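Local coordinates for hydrazine synthase gamma subunit (Candidatus Kuenenia stuttgartiensis, PDB 5C2V), which reduces nitric oxide to hydroxylamine, the first half-reaction of hydrazine synthesis in the anammox hydrazine synthase complex, at residues C[48-53]-C[62-67]; C[71-76]-C[91-96]; C[187-192]-C[201-206]. One frame throughout, in Å; residues are numbered along the deposited sequence.

Interaction 1. Residues C[48-53]-C[62-67]; sequences FQFNDA and SCASCH. With HEC (heme c), chain V.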
loop_
_atom_site.group_PDB
_atom_site.type_symbol
_atom_site.label_atom_id
_atom_site.label_comp_id
_atom_site.label_asym_id
_atom_site.label_seq_id
_atom_site.Cartn_x
_atom_site.Cartn_y
_atom_site.Cartn_z
ATOM N N PHE C 48 43.753 5.460 -30.242
ATOM C CA PHE C 48 42.605 6.097 -29.605
ATOM C C PHE C 48 41.412 5.152 -29.551
ATOM O O PHE C 48 40.812 4.965 -28.493
ATOM C CB PHE C 48 42.212 7.382 -30.332
ATOM C CG PHE C 48 40.971 8.028 -29.781
ATOM C CD1 PHE C 48 41.002 8.697 -28.567
ATOM C CD2 PHE C 48 39.771 7.958 -30.470
ATOM C CE1 PHE C 48 39.862 9.287 -28.054
ATOM C CE2 PHE C 48 38.627 8.548 -29.963
ATOM C CZ PHE C 48 38.673 9.214 -28.753
ATOM N N GLN C 49 41.074 4.561 -30.694
ATOM C CA GLN C 49 39.971 3.604 -30.766
ATOM C C GLN C 49 40.223 2.422 -29.833
ATOM O O GLN C 49 39.289 1.806 -29.320
ATOM C CB GLN C 49 39.777 3.117 -32.205
ATOM C CG GLN C 49 38.597 2.178 -32.400
ATOM C CD GLN C 49 37.265 2.836 -32.094
ATOM O OE1 GLN C 49 36.682 3.508 -32.945
ATOM N NE2 GLN C 49 36.773 2.642 -30.875
ATOM N N PHE C 50 41.499 2.121 -29.617
ATOM C CA PHE C 50 41.907 1.047 -28.723
ATOM C C PHE C 50 41.660 1.419 -27.260
ATOM O O PHE C 50 41.199 0.593 -26.472
ATOM C CB PHE C 50 43.385 0.711 -28.950
ATOM C CG PHE C 50 43.908 -0.393 -28.074
ATOM C CD1 PHE C 50 43.716 -1.721 -28.419
ATOM C CD2 PHE C 50 44.609 -0.103 -26.915
ATOM C CE1 PHE C 50 44.200 -2.739 -27.617
ATOM C CE2 PHE C 50 45.095 -1.116 -26.109
ATOM C CZ PHE C 50 44.891 -2.436 -26.461
ATOM N N ASN C 51 41.975 2.660 -26.898
ATOM C CA ASN C 51 41.847 3.097 -25.508
ATOM C C ASN C 51 40.521 3.773 -25.144
ATOM O O ASN C 51 40.258 4.025 -23.968
ATOM C CB ASN C 51 43.000 4.041 -25.159
ATOM C CG ASN C 51 44.338 3.330 -25.109
ATOM O OD1 ASN C 51 44.799 2.922 -24.042
ATOM N ND2 ASN C 51 44.969 3.174 -26.267
ATOM N N ASP C 52 39.685 4.057 -26.139
ATOM C CA ASP C 52 38.444 4.798 -25.902
ATOM C C ASP C 52 37.322 3.918 -25.356
ATOM O O ASP C 52 37.040 2.855 -25.902
ATOM C CB ASP C 52 37.974 5.474 -27.193
ATOM C CG ASP C 52 36.658 6.204 -27.020
ATOM O OD1 ASP C 52 36.466 6.833 -25.959
ATOM O OD2 ASP C 52 35.814 6.144 -27.939
ATOM N N ALA C 53 36.706 4.349 -24.258
ATOM C CA ALA C 53 35.521 3.671 -23.737
ATOM C C ALA C 53 34.212 4.365 -24.125
ATOM O O ALA C 53 33.131 3.849 -23.848
ATOM C CB ALA C 53 35.611 3.546 -22.224
ATOM N N SER C 62 37.047 -0.644 -22.334
ATOM C CA SER C 62 37.649 -0.513 -23.656
ATOM C C SER C 62 38.487 -1.745 -23.975
ATOM O O SER C 62 38.510 -2.701 -23.199
ATOM C CB SER C 62 38.511 0.749 -23.735
ATOM O OG SER C 62 39.625 0.662 -22.863
ATOM N N CYS C 63 39.163 -1.724 -25.119
ATOM C CA CYS C 63 40.085 -2.797 -25.472
ATOM C C CYS C 63 41.181 -2.885 -24.418
ATOM O O CYS C 63 41.552 -3.970 -23.969
ATOM C CB CYS C 63 40.698 -2.561 -26.853
ATOM S SG CYS C 63 39.508 -2.351 -28.195
ATOM N N ALA C 64 41.668 -1.717 -24.010
ATOM C CA ALA C 64 42.763 -1.612 -23.057
ATOM C C ALA C 64 42.406 -2.147 -21.674
ATOM O O ALA C 64 43.272 -2.307 -20.825
ATOM C CB ALA C 64 43.227 -0.167 -22.955
ATOM N N SER C 65 41.130 -2.408 -21.430
ATOM C CA SER C 65 40.738 -2.991 -20.154
ATOM C C SER C 65 41.175 -4.455 -20.093
ATOM O O SER C 65 41.358 -5.017 -19.012
ATOM C CB SER C 65 39.230 -2.864 -19.947
ATOM O OG SER C 65 38.842 -1.501 -19.908
ATOM N N CYS C 66 41.363 -5.051 -21.268
ATOM C CA CYS C 66 41.765 -6.453 -21.397
ATOM C C CYS C 66 43.236 -6.602 -21.807
ATOM O O CYS C 66 44.027 -7.230 -21.104
ATOM C CB CYS C 66 40.866 -7.175 -22.403
ATOM S SG CYS C 66 39.279 -7.729 -21.719
ATOM N N HIS C 67 43.571 -6.044 -22.970
ATOM C CA HIS C 67 44.904 -6.140 -23.572
ATOM C C HIS C 67 45.842 -5.118 -22.961
ATOM O O HIS C 67 46.965 -4.918 -23.408
ATOM C CB HIS C 67 44.811 -5.964 -25.083
ATOM C CG HIS C 67 43.944 -6.986 -25.739
ATOM N ND1 HIS C 67 44.291 -8.315 -25.837
ATOM C CD2 HIS C 67 42.710 -6.883 -26.300
ATOM C CE1 HIS C 67 43.328 -8.983 -26.443
ATOM N NE2 HIS C 67 42.356 -8.131 -26.732
HETATM FE FE HEC V . 40.816 -8.987 -27.678
HETATM C CHA HEC V . 42.237 -11.948 -28.688
HETATM C CHB HEC V . 42.433 -7.360 -30.201
HETATM C CHC HEC V . 39.200 -6.059 -26.828
HETATM C CHD HEC V . 39.797 -10.381 -24.719
HETATM N NA HEC V . 42.078 -9.565 -29.200
HETATM C C1A HEC V . 42.605 -10.825 -29.396
HETATM C C2A HEC V . 43.601 -10.740 -30.453
HETATM C C3A HEC V . 43.645 -9.465 -30.868
HETATM C C4A HEC V . 42.691 -8.707 -30.087
HETATM C CMA HEC V . 44.537 -8.861 -31.978
HETATM C CAA HEC V . 44.432 -11.931 -30.996
HETATM C CBA HEC V . 45.929 -11.732 -30.760
HETATM C CGA HEC V . 46.705 -12.887 -31.338
HETATM O O1A HEC V . 46.070 -13.866 -31.808
HETATM O O2A HEC V . 47.962 -12.827 -31.327
HETATM N NB HEC V . 40.906 -7.019 -28.309
HETATM C C1B HEC V . 41.454 -6.664 -29.526
HETATM C C2B HEC V . 40.816 -5.440 -29.967
HETATM C C3B HEC V . 39.928 -5.074 -29.033
HETATM C C4B HEC V . 39.964 -6.063 -27.974
HETATM C CMB HEC V . 41.144 -4.698 -31.281
HETATM C CAB HEC V . 39.004 -3.834 -29.054
HETATM C CBB HEC V . 37.905 -3.984 -30.129
HETATM N NC HEC V . 39.717 -8.329 -26.059
HETATM C C1C HEC V . 39.109 -7.097 -25.927
HETATM C C2C HEC V . 38.256 -7.139 -24.756
HETATM C C3C HEC V . 38.528 -8.277 -24.103
HETATM C C4C HEC V . 39.383 -9.087 -24.955
HETATM C CMC HEC V . 37.545 -5.901 -24.163
HETATM C CAC HEC V . 37.921 -8.731 -22.755
HETATM C CBC HEC V . 36.410 -9.009 -22.914
HETATM N ND HEC V . 41.051 -10.861 -26.802
HETATM C C1D HEC V . 40.388 -11.233 -25.632
HETATM C C2D HEC V . 40.415 -12.674 -25.525
HETATM C C3D HEC V . 41.179 -13.163 -26.763
HETATM C C4D HEC V . 41.534 -11.969 -27.499
HETATM C CMD HEC V . 39.806 -13.537 -24.401
HETATM C CAD HEC V . 41.492 -14.622 -27.150
HETATM C CBD HEC V . 40.266 -15.213 -27.840
HETATM C CGD HEC V . 40.550 -16.634 -28.248
HETATM O O1D HEC V . 39.649 -17.284 -28.841
HETATM O O2D HEC V . 41.679 -17.115 -27.980
HETATM O O HOH W 1 38.111 0.260 -26.918
HETATM O O HOH W 2 39.202 -9.801 -28.742
#

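Interaction 2. Residues C[71-76]-C[91-96]; sequences GQTTGL and TKYIRG. With HEC (heme c), chain V.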
loop_
_atom_site.group_PDB
_atom_site.type_symbol
_atom_site.label_atom_id
_atom_site.label_comp_id
_atom_site.label_asym_id
_atom_site.label_seq_id
_atom_site.Cartn_x
_atom_site.Cartn_y
_atom_site.Cartn_z
ATOM N N GLY C 71 49.709 -2.179 -24.547
ATOM C CA GLY C 71 49.362 -3.134 -25.575
ATOM C C GLY C 71 49.989 -4.489 -25.336
ATOM O O GLY C 71 50.686 -5.000 -26.209
ATOM N N GLN C 72 49.777 -5.067 -24.157
ATOM C CA GLN C 72 50.298 -6.404 -23.897
ATOM C C GLN C 72 49.188 -7.384 -23.531
ATOM O O GLN C 72 48.685 -8.102 -24.397
ATOM C CB GLN C 72 51.333 -6.343 -22.770
ATOM C CG GLN C 72 52.360 -5.236 -22.938
ATOM C CD GLN C 72 53.327 -5.162 -21.775
ATOM O OE1 GLN C 72 53.118 -4.406 -20.826
ATOM N NE2 GLN C 72 54.391 -5.954 -21.839
ATOM N N THR C 73 48.773 -7.351 -22.264
ATOM C CA THR C 73 47.638 -8.124 -21.753
ATOM C C THR C 73 47.492 -7.914 -20.247
ATOM O O THR C 73 48.455 -7.547 -19.572
ATOM C CB THR C 73 47.785 -9.641 -22.028
ATOM O OG1 THR C 73 46.618 -10.332 -21.566
ATOM C CG2 THR C 73 49.019 -10.201 -21.336
ATOM N N THR C 74 46.292 -8.149 -19.722
ATOM C CA THR C 74 46.072 -8.117 -18.276
ATOM C C THR C 74 46.108 -9.505 -17.640
ATOM O O THR C 74 46.120 -9.634 -16.416
ATOM C CB THR C 74 44.731 -7.448 -17.929
ATOM O OG1 THR C 74 43.673 -8.085 -18.656
ATOM C CG2 THR C 74 44.768 -5.970 -18.284
ATOM N N GLY C 75 46.123 -10.539 -18.475
ATOM C CA GLY C 75 46.081 -11.906 -17.990
ATOM C C GLY C 75 44.694 -12.359 -17.568
ATOM O O GLY C 75 44.532 -13.448 -17.015
ATOM N N LEU C 76 43.691 -11.525 -17.828
ATOM C CA LEU C 76 42.312 -11.852 -17.476
ATOM C C LEU C 76 41.753 -12.955 -18.370
ATOM O O LEU C 76 41.911 -12.920 -19.589
ATOM C CB LEU C 76 41.425 -10.608 -17.564
ATOM C CG LEU C 76 41.616 -9.549 -16.477
ATOM C CD1 LEU C 76 40.795 -8.308 -16.787
ATOM C CD2 LEU C 76 41.244 -10.112 -15.113
ATOM N N THR C 91 43.475 -13.975 -22.108
ATOM C CA THR C 91 43.534 -12.772 -22.940
ATOM C C THR C 91 44.847 -12.713 -23.714
ATOM O O THR C 91 45.930 -12.767 -23.130
ATOM C CB THR C 91 43.375 -11.483 -22.104
ATOM O OG1 THR C 91 42.111 -11.502 -21.430
ATOM C CG2 THR C 91 43.446 -10.252 -22.999
ATOM N N LYS C 92 44.739 -12.594 -25.034
ATOM C CA LYS C 92 45.898 -12.675 -25.917
ATOM C C LYS C 92 46.907 -11.548 -25.711
ATOM O O LYS C 92 46.539 -10.389 -25.523
ATOM C CB LYS C 92 45.446 -12.688 -27.378
ATOM C CG LYS C 92 45.455 -14.066 -28.020
ATOM C CD LYS C 92 46.875 -14.590 -28.165
ATOM C CE LYS C 92 46.904 -15.944 -28.853
ATOM N NZ LYS C 92 48.290 -16.470 -29.002
ATOM N N TYR C 93 48.185 -11.913 -25.749
ATOM C CA TYR C 93 49.278 -10.952 -25.705
ATOM C C TYR C 93 49.471 -10.381 -27.109
ATOM O O TYR C 93 49.795 -11.117 -28.041
ATOM C CB TYR C 93 50.550 -11.639 -25.196
ATOM C CG TYR C 93 51.709 -10.724 -24.874
ATOM C CD1 TYR C 93 51.800 -10.093 -23.641
ATOM C CD2 TYR C 93 52.731 -10.519 -25.790
ATOM C CE1 TYR C 93 52.867 -9.269 -23.338
ATOM C CE2 TYR C 93 53.800 -9.699 -25.495
ATOM C CZ TYR C 93 53.861 -9.071 -24.270
ATOM O OH TYR C 93 54.926 -8.250 -23.974
ATOM N N ILE C 94 49.269 -9.074 -27.263
ATOM C CA ILE C 94 49.174 -8.482 -28.599
ATOM C C ILE C 94 50.452 -7.833 -29.143
ATOM O O ILE C 94 50.425 -7.244 -30.224
ATOM C CB ILE C 94 48.037 -7.434 -28.661
ATOM C CG1 ILE C 94 48.216 -6.362 -27.589
ATOM C CG2 ILE C 94 46.683 -8.109 -28.513
ATOM C CD1 ILE C 94 47.189 -5.251 -27.670
ATOM N N ARG C 95 51.561 -7.917 -28.414
ATOM C CA ARG C 95 52.833 -7.448 -28.963
ATOM C C ARG C 95 53.301 -8.385 -30.073
ATOM O O ARG C 95 53.259 -9.607 -29.919
ATOM C CB ARG C 95 53.910 -7.345 -27.882
ATOM C CG ARG C 95 53.687 -6.255 -26.848
ATOM C CD ARG C 95 53.634 -4.877 -27.486
ATOM N NE ARG C 95 53.769 -3.814 -26.493
ATOM C CZ ARG C 95 54.903 -3.163 -26.246
ATOM N NH1 ARG C 95 56.000 -3.455 -26.929
ATOM N NH2 ARG C 95 54.936 -2.213 -25.322
ATOM N N GLY C 96 53.743 -7.808 -31.187
ATOM C CA GLY C 96 54.227 -8.585 -32.316
ATOM C C GLY C 96 53.174 -9.511 -32.893
ATOM O O GLY C 96 53.434 -10.690 -33.132
HETATM FE FE HEC V . 40.816 -8.987 -27.678
HETATM C CHA HEC V . 42.237 -11.948 -28.688
HETATM C CHB HEC V . 42.433 -7.360 -30.201
HETATM C CHC HEC V . 39.200 -6.059 -26.828
HETATM C CHD HEC V . 39.797 -10.381 -24.719
HETATM N NA HEC V . 42.078 -9.565 -29.200
HETATM C C1A HEC V . 42.605 -10.825 -29.396
HETATM C C2A HEC V . 43.601 -10.740 -30.453
HETATM C C3A HEC V . 43.645 -9.465 -30.868
HETATM C C4A HEC V . 42.691 -8.707 -30.087
HETATM C CMA HEC V . 44.537 -8.861 -31.978
HETATM C CAA HEC V . 44.432 -11.931 -30.996
HETATM C CBA HEC V . 45.929 -11.732 -30.760
HETATM C CGA HEC V . 46.705 -12.887 -31.338
HETATM O O1A HEC V . 46.070 -13.866 -31.808
HETATM O O2A HEC V . 47.962 -12.827 -31.327
HETATM N NB HEC V . 40.906 -7.019 -28.309
HETATM C C1B HEC V . 41.454 -6.664 -29.526
HETATM C C2B HEC V . 40.816 -5.440 -29.967
HETATM C C3B HEC V . 39.928 -5.074 -29.033
HETATM C C4B HEC V . 39.964 -6.063 -27.974
HETATM C CMB HEC V . 41.144 -4.698 -31.281
HETATM C CAB HEC V . 39.004 -3.834 -29.054
HETATM C CBB HEC V . 37.905 -3.984 -30.129
HETATM N NC HEC V . 39.717 -8.329 -26.059
HETATM C C1C HEC V . 39.109 -7.097 -25.927
HETATM C C2C HEC V . 38.256 -7.139 -24.756
HETATM C C3C HEC V . 38.528 -8.277 -24.103
HETATM C C4C HEC V . 39.383 -9.087 -24.955
HETATM C CMC HEC V . 37.545 -5.901 -24.163
HETATM C CAC HEC V . 37.921 -8.731 -22.755
HETATM C CBC HEC V . 36.410 -9.009 -22.914
HETATM N ND HEC V . 41.051 -10.861 -26.802
HETATM C C1D HEC V . 40.388 -11.233 -25.632
HETATM C C2D HEC V . 40.415 -12.674 -25.525
HETATM C C3D HEC V . 41.179 -13.163 -26.763
HETATM C C4D HEC V . 41.534 -11.969 -27.499
HETATM C CMD HEC V . 39.806 -13.537 -24.401
HETATM C CAD HEC V . 41.492 -14.622 -27.150
HETATM C CBD HEC V . 40.266 -15.213 -27.840
HETATM C CGD HEC V . 40.550 -16.634 -28.248
HETATM O O1D HEC V . 39.649 -17.284 -28.841
HETATM O O2D HEC V . 41.679 -17.115 -27.980
HETATM O O HOH W 2 39.202 -9.801 -28.742
#

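Interaction 3. Residues C[187-192]-C[201-206]; sequences LECHPG and FSDAQT. With HEC (heme c), chain B.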
loop_
_atom_site.group_PDB
_atom_site.type_symbol
_atom_site.label_atom_id
_atom_site.label_comp_id
_atom_site.label_asym_id
_atom_site.label_seq_id
_atom_site.Cartn_x
_atom_site.Cartn_y
_atom_site.Cartn_z
ATOM N N LEU C 187 62.389 -27.063 -30.216
ATOM C CA LEU C 187 62.671 -26.384 -31.480
ATOM C C LEU C 187 61.724 -26.796 -32.599
ATOM O O LEU C 187 61.596 -26.091 -33.601
ATOM C CB LEU C 187 64.112 -26.655 -31.917
ATOM C CG LEU C 187 65.217 -25.920 -31.162
ATOM C CD1 LEU C 187 66.576 -26.318 -31.712
ATOM C CD2 LEU C 187 65.012 -24.418 -31.255
ATOM N N GLU C 188 61.072 -27.940 -32.431
ATOM C CA GLU C 188 60.178 -28.462 -33.457
ATOM C C GLU C 188 59.020 -27.504 -33.723
ATOM O O GLU C 188 58.825 -27.059 -34.854
ATOM C CB GLU C 188 59.659 -29.844 -33.050
ATOM C CG GLU C 188 60.758 -30.785 -32.567
ATOM C CD GLU C 188 60.263 -32.195 -32.306
ATOM O OE1 GLU C 188 60.691 -33.119 -33.030
ATOM O OE2 GLU C 188 59.449 -32.382 -31.377
ATOM N N CYS C 189 58.251 -27.189 -32.685
ATOM C CA CYS C 189 57.154 -26.234 -32.818
ATOM C C CYS C 189 57.536 -24.801 -32.436
ATOM O O CYS C 189 56.777 -23.866 -32.691
ATOM C CB CYS C 189 55.961 -26.683 -31.976
ATOM S SG CYS C 189 55.372 -28.355 -32.334
ATOM N N HIS C 190 58.710 -24.625 -31.834
ATOM C CA HIS C 190 59.158 -23.295 -31.419
ATOM C C HIS C 190 60.557 -22.963 -31.942
ATOM O O HIS C 190 61.485 -22.780 -31.155
ATOM C CB HIS C 190 59.148 -23.173 -29.889
ATOM C CG HIS C 190 57.783 -23.225 -29.276
ATOM N ND1 HIS C 190 56.866 -22.206 -29.411
ATOM C CD2 HIS C 190 57.186 -24.165 -28.503
ATOM C CE1 HIS C 190 55.758 -22.518 -28.760
ATOM N NE2 HIS C 190 55.931 -23.704 -28.199
ATOM N N PRO C 191 60.711 -22.879 -33.273
ATOM C CA PRO C 191 62.023 -22.607 -33.872
ATOM C C PRO C 191 62.474 -21.164 -33.667
ATOM O O PRO C 191 61.687 -20.246 -33.891
ATOM C CB PRO C 191 61.800 -22.901 -35.364
ATOM C CG PRO C 191 60.310 -23.182 -35.527
ATOM C CD PRO C 191 59.635 -22.760 -34.267
ATOM N N GLY C 192 63.729 -20.962 -33.273
ATOM C CA GLY C 192 64.245 -19.619 -33.081
ATOM C C GLY C 192 65.597 -19.558 -32.398
ATOM O O GLY C 192 66.059 -20.540 -31.816
ATOM N N PHE C 201 60.017 -17.877 -32.547
ATOM C CA PHE C 201 59.842 -19.062 -31.698
ATOM C C PHE C 201 58.472 -19.738 -31.832
ATOM O O PHE C 201 57.915 -20.227 -30.848
ATOM C CB PHE C 201 60.099 -18.704 -30.234
ATOM C CG PHE C 201 61.548 -18.460 -29.920
ATOM C CD1 PHE C 201 62.374 -19.508 -29.548
ATOM C CD2 PHE C 201 62.083 -17.186 -30.000
ATOM C CE1 PHE C 201 63.708 -19.290 -29.261
ATOM C CE2 PHE C 201 63.417 -16.961 -29.713
ATOM C CZ PHE C 201 64.230 -18.014 -29.344
ATOM N N SER C 202 57.940 -19.768 -33.051
ATOM C CA SER C 202 56.683 -20.459 -33.325
ATOM C C SER C 202 56.637 -20.931 -34.777
ATOM O O SER C 202 57.152 -20.258 -35.670
ATOM C CB SER C 202 55.491 -19.543 -33.027
ATOM O OG SER C 202 54.268 -20.158 -33.390
ATOM N N ASP C 203 56.006 -22.077 -35.012
ATOM C CA ASP C 203 55.893 -22.610 -36.367
ATOM C C ASP C 203 54.654 -22.071 -37.072
ATOM O O ASP C 203 54.444 -22.330 -38.259
ATOM C CB ASP C 203 55.869 -24.144 -36.353
ATOM C CG ASP C 203 54.786 -24.714 -35.447
ATOM O OD1 ASP C 203 53.859 -23.973 -35.058
ATOM O OD2 ASP C 203 54.858 -25.920 -35.131
ATOM N N ALA C 204 53.841 -21.327 -36.326
ATOM C CA ALA C 204 52.583 -20.771 -36.823
ATOM C C ALA C 204 51.659 -21.862 -37.358
ATOM O O ALA C 204 50.928 -21.648 -38.325
ATOM C CB ALA C 204 52.848 -19.721 -37.898
ATOM N N GLN C 205 51.696 -23.029 -36.722
ATOM C CA GLN C 205 50.860 -24.151 -37.131
ATOM C C GLN C 205 49.908 -24.572 -36.016
ATOM O O GLN C 205 49.919 -24.000 -34.926
ATOM C CB GLN C 205 51.724 -25.341 -37.553
ATOM C CG GLN C 205 52.654 -25.055 -38.720
ATOM C CD GLN C 205 53.469 -26.269 -39.123
ATOM O OE1 GLN C 205 53.123 -27.403 -38.787
ATOM N NE2 GLN C 205 54.561 -26.036 -39.843
ATOM N N THR C 206 49.090 -25.581 -36.299
ATOM C CA THR C 206 48.123 -26.086 -35.333
ATOM C C THR C 206 48.538 -27.465 -34.828
ATOM O O THR C 206 48.656 -28.410 -35.608
ATOM C CB THR C 206 46.711 -26.166 -35.942
ATOM O OG1 THR C 206 46.319 -24.872 -36.418
ATOM C CG2 THR C 206 45.711 -26.642 -34.907
HETATM FE FE HEC B . 55.106 -25.093 -26.751
HETATM C CHA HEC B . 52.461 -23.074 -25.897
HETATM C CHB HEC B . 57.042 -23.575 -24.375
HETATM C CHC HEC B . 57.477 -27.574 -27.092
HETATM C CHD HEC B . 53.358 -26.401 -29.373
HETATM N NA HEC B . 54.800 -23.614 -25.369
HETATM C C1A HEC B . 53.644 -22.871 -25.219
HETATM C C2A HEC B . 53.901 -21.849 -24.222
HETATM C C3A HEC B . 55.162 -21.985 -23.803
HETATM C C4A HEC B . 55.756 -23.100 -24.513
HETATM C CMA HEC B . 55.865 -21.106 -22.745
HETATM C CAA HEC B . 52.894 -20.783 -23.736
HETATM C CBA HEC B . 52.612 -19.794 -24.864
HETATM C CGA HEC B . 51.464 -18.897 -24.481
HETATM O O1A HEC B . 51.270 -17.852 -25.152
HETATM O O2A HEC B . 50.747 -19.224 -23.501
HETATM N NB HEC B . 56.967 -25.462 -25.944
HETATM C C1B HEC B . 57.499 -24.780 -24.865
HETATM C C2B HEC B . 58.603 -25.559 -24.342
HETATM C C3B HEC B . 58.726 -26.660 -25.097
HETATM C C4B HEC B . 57.695 -26.623 -26.118
HETATM C CMB HEC B . 59.478 -25.152 -23.136
HETATM C CAB HEC B . 59.764 -27.796 -24.928
HETATM C CBB HEC B . 59.457 -28.619 -23.657
HETATM N NC HEC B . 55.372 -26.693 -28.002
HETATM C C1C HEC B . 56.416 -27.597 -27.975
HETATM C C2C HEC B . 56.136 -28.628 -28.955
HETATM C C3C HEC B . 55.066 -28.241 -29.660
HETATM C C4C HEC B . 54.518 -27.058 -29.023
HETATM C CMC HEC B . 57.126 -29.743 -29.357
HETATM C CAC HEC B . 54.428 -28.985 -30.858
HETATM C CBC HEC B . 53.828 -30.334 -30.405
HETATM N ND HEC B . 53.213 -24.735 -27.563
HETATM C C1D HEC B . 52.661 -25.529 -28.566
HETATM C C2D HEC B . 51.234 -25.290 -28.618
HETATM C C3D HEC B . 50.959 -24.244 -27.528
HETATM C C4D HEC B . 52.244 -23.964 -26.927
HETATM C CMD HEC B . 50.213 -25.946 -29.573
HETATM C CAD HEC B . 49.600 -23.624 -27.135
HETATM C CBD HEC B . 48.711 -24.704 -26.530
HETATM C CGD HEC B . 47.519 -24.069 -25.867
HETATM O O1D HEC B . 46.702 -24.811 -25.261
HETATM O O2D HEC B . 47.387 -22.820 -25.942
#

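Interaction 1. Residues C[48-53]-C[62-67]
This is a buried contact between the C-terminal turn of helix 43-51 and the loop that carries heme c, and an aromatic ring, Phe50, does most of the packing. With CG anti to the backbone N (chi1 -180°), the ring reaches the loop, alongside Cys63, Ala64 and His67. Cys63 CB sits over one face, 3.9 Å from the ring centroid of Phe50, while the Cys63 sulfur approaches obliquely. Ala64, whose side chain is a single methyl, touches Phe50 CE2 with CB at 3.8 Å. His67 crosses the phenyl at about a right angle and puts its CB against the ring edge at CZ. The segment 62-67 contains the CXXCH heme-binding motif: Cys63 and Cys66 are bonded through sulfur to the heme vinyl-derived carbons, and His67 NE2 binds the iron at 2.0 Å, with water 2 also on the iron, while its other nitrogen, ND1, is hydrogen-bonded to Lys92 O. Cys126 gives a further covalent link. The motif folds on itself, for Cys63 O accepts the amides of both Cys66 and His67, and Ser62 N points almost straight (178°) at Ser65 OG. Across the contact the polar bonding is slighter: Ala64 N makes a weak hydrogen bond to Phe50 O (3.4 Å). A water bridges the backbones, accepting from Cys63 N at 2.9 Å and lying within hydrogen-bonding distance of Gln49 O and Asp52 O, at the end of the helix. Asn51 rests OD1 near the Ala64 methyl but spends its ND2 on Gln47 O, and the hydroxyl of Ser62 pairs with Asn255 of the beta subunit.

Interaction 2. Residues C[71-76]-C[91-96]
The ring of Tyr93 receives Thr73 CG2 at its edge, 3.6 Å from Tyr93 CD1, while Gln72 CB approaches the same ring obliquely; Gly71 O lies at the edge of the Arg95 guanidinium. Gln72 runs alongside Tyr93, pointing the same way, with its amide turned 61° from the ring. Its NE2 donates, within its own amide plane, to Tyr93 OH at 3.2 Å, so a long amide side chain suits the place: its methylenes touch the aromatic carbons and its end meets the phenol. The two segments run nearly antiparallel, and Ile94 N donates to Gln72 O (3.1 Å) in the carbonyl plane, on a lone pair. Tyr93 CA makes a CH...O contact with the same oxygen. Strand 77-78 follows Leu76 and strand 89-90 ends just before Thr91, so the contact extends this small hairpin on the side away from its calcium-binding loop. Thr73 places OG1 anti to its own nitrogen (chi1 -177°). There the hydroxyl donates to Thr91 O at 3.0 Å, from above the carbonyl plane, and accepts from Gly75 N in an ST turn. Leu76 O takes a weak bond from Thr91 N; Thr91 OG1 is modelled closer still, at a doubtful length. Gly71 has positive phi (65°), easy for a residue without a side chain, and its CA lies 3.7 Å from Ile94 CD1. Arg95 directs its charged end to the backbone oxygens of Glu155 and Arg70. Lys92, whose side chain points away from segment 71-76, packs CB on heme carbon CHA (3.5 Å), and its chain, bent at chi2, follows a heme propionate.

Interaction 3. Residues C[187-192]-C[201-206]
Phe201 has the most surface buried here, and it works through both its ring and its backbone. Gly192 CA lies over one face of the phenyl, 4.0 Å from the Phe201 centroid and only 14° off the normal; a residue without a side chain can bring its alpha carbon this close to the face, here offset toward the rim. From the same residue, Phe201 O accepts a hydrogen bond from His190 ND1 at 2.7 Å. The oxygen lies in the plane of the imidazole, while the donor is tilted somewhat from the carbonyl plane. This bond, with the 2.2 Å bond from His190 NE2 to the heme iron, helps fix the rotation of the ring, and it would be expected to make the histidine a more electron-rich ligand. The segment 187-192 contains the latter part of a CXXCH motif (186-190) within the cytochrome c family region: Cys186 and Cys189 are covalently bound to the heme, His190 follows, and His293 is the second axial ligand. Asp203, next in buried area, packs beside the motif cysteine. Its CG lies between the backbone N and the carbonyl carbon (chi1 54°), which carries OD2 to 3.4 Å from Cys189 CB. The amide of Asp203 makes a weak bond to Cys189 O. The carboxylate also shapes its own loop, because OD1 accepts from Gln205 N in an Asx turn; its strongest partner is His207, on OD2, and Thr258 also bonds to OD1. Pro191, a rigid ring with no amide proton to satisfy, lays CD 3.5 Å from Ser202 C. Phe179 of helix 170-179 packs on both Phe201 and His190.

Interactions 1 and 2 adjoin, their centres 12 Å apart, and serve one heme. Thr74 OG1 probably hydrogen-bonds to Cys66 O (2.6 Å), and His67 ND1 to Lys92 O (3.1 Å), so segment 91-96 is second shell to the axial ligand of interaction 1; Ile94 CD1 packs on His67 CB at 3.6 Å. Interaction 3 repeats the histidine-to-carbonyl theme at the other heme, in the other lobe: its centre lies 30 Å from that of interaction 1, and its nearest atoms are about 8 Å from interaction 2. The heme of interactions 1 and 2, with water on its iron, appears to be the active site; the bis-histidine heme of interaction 3 probably transfers electrons.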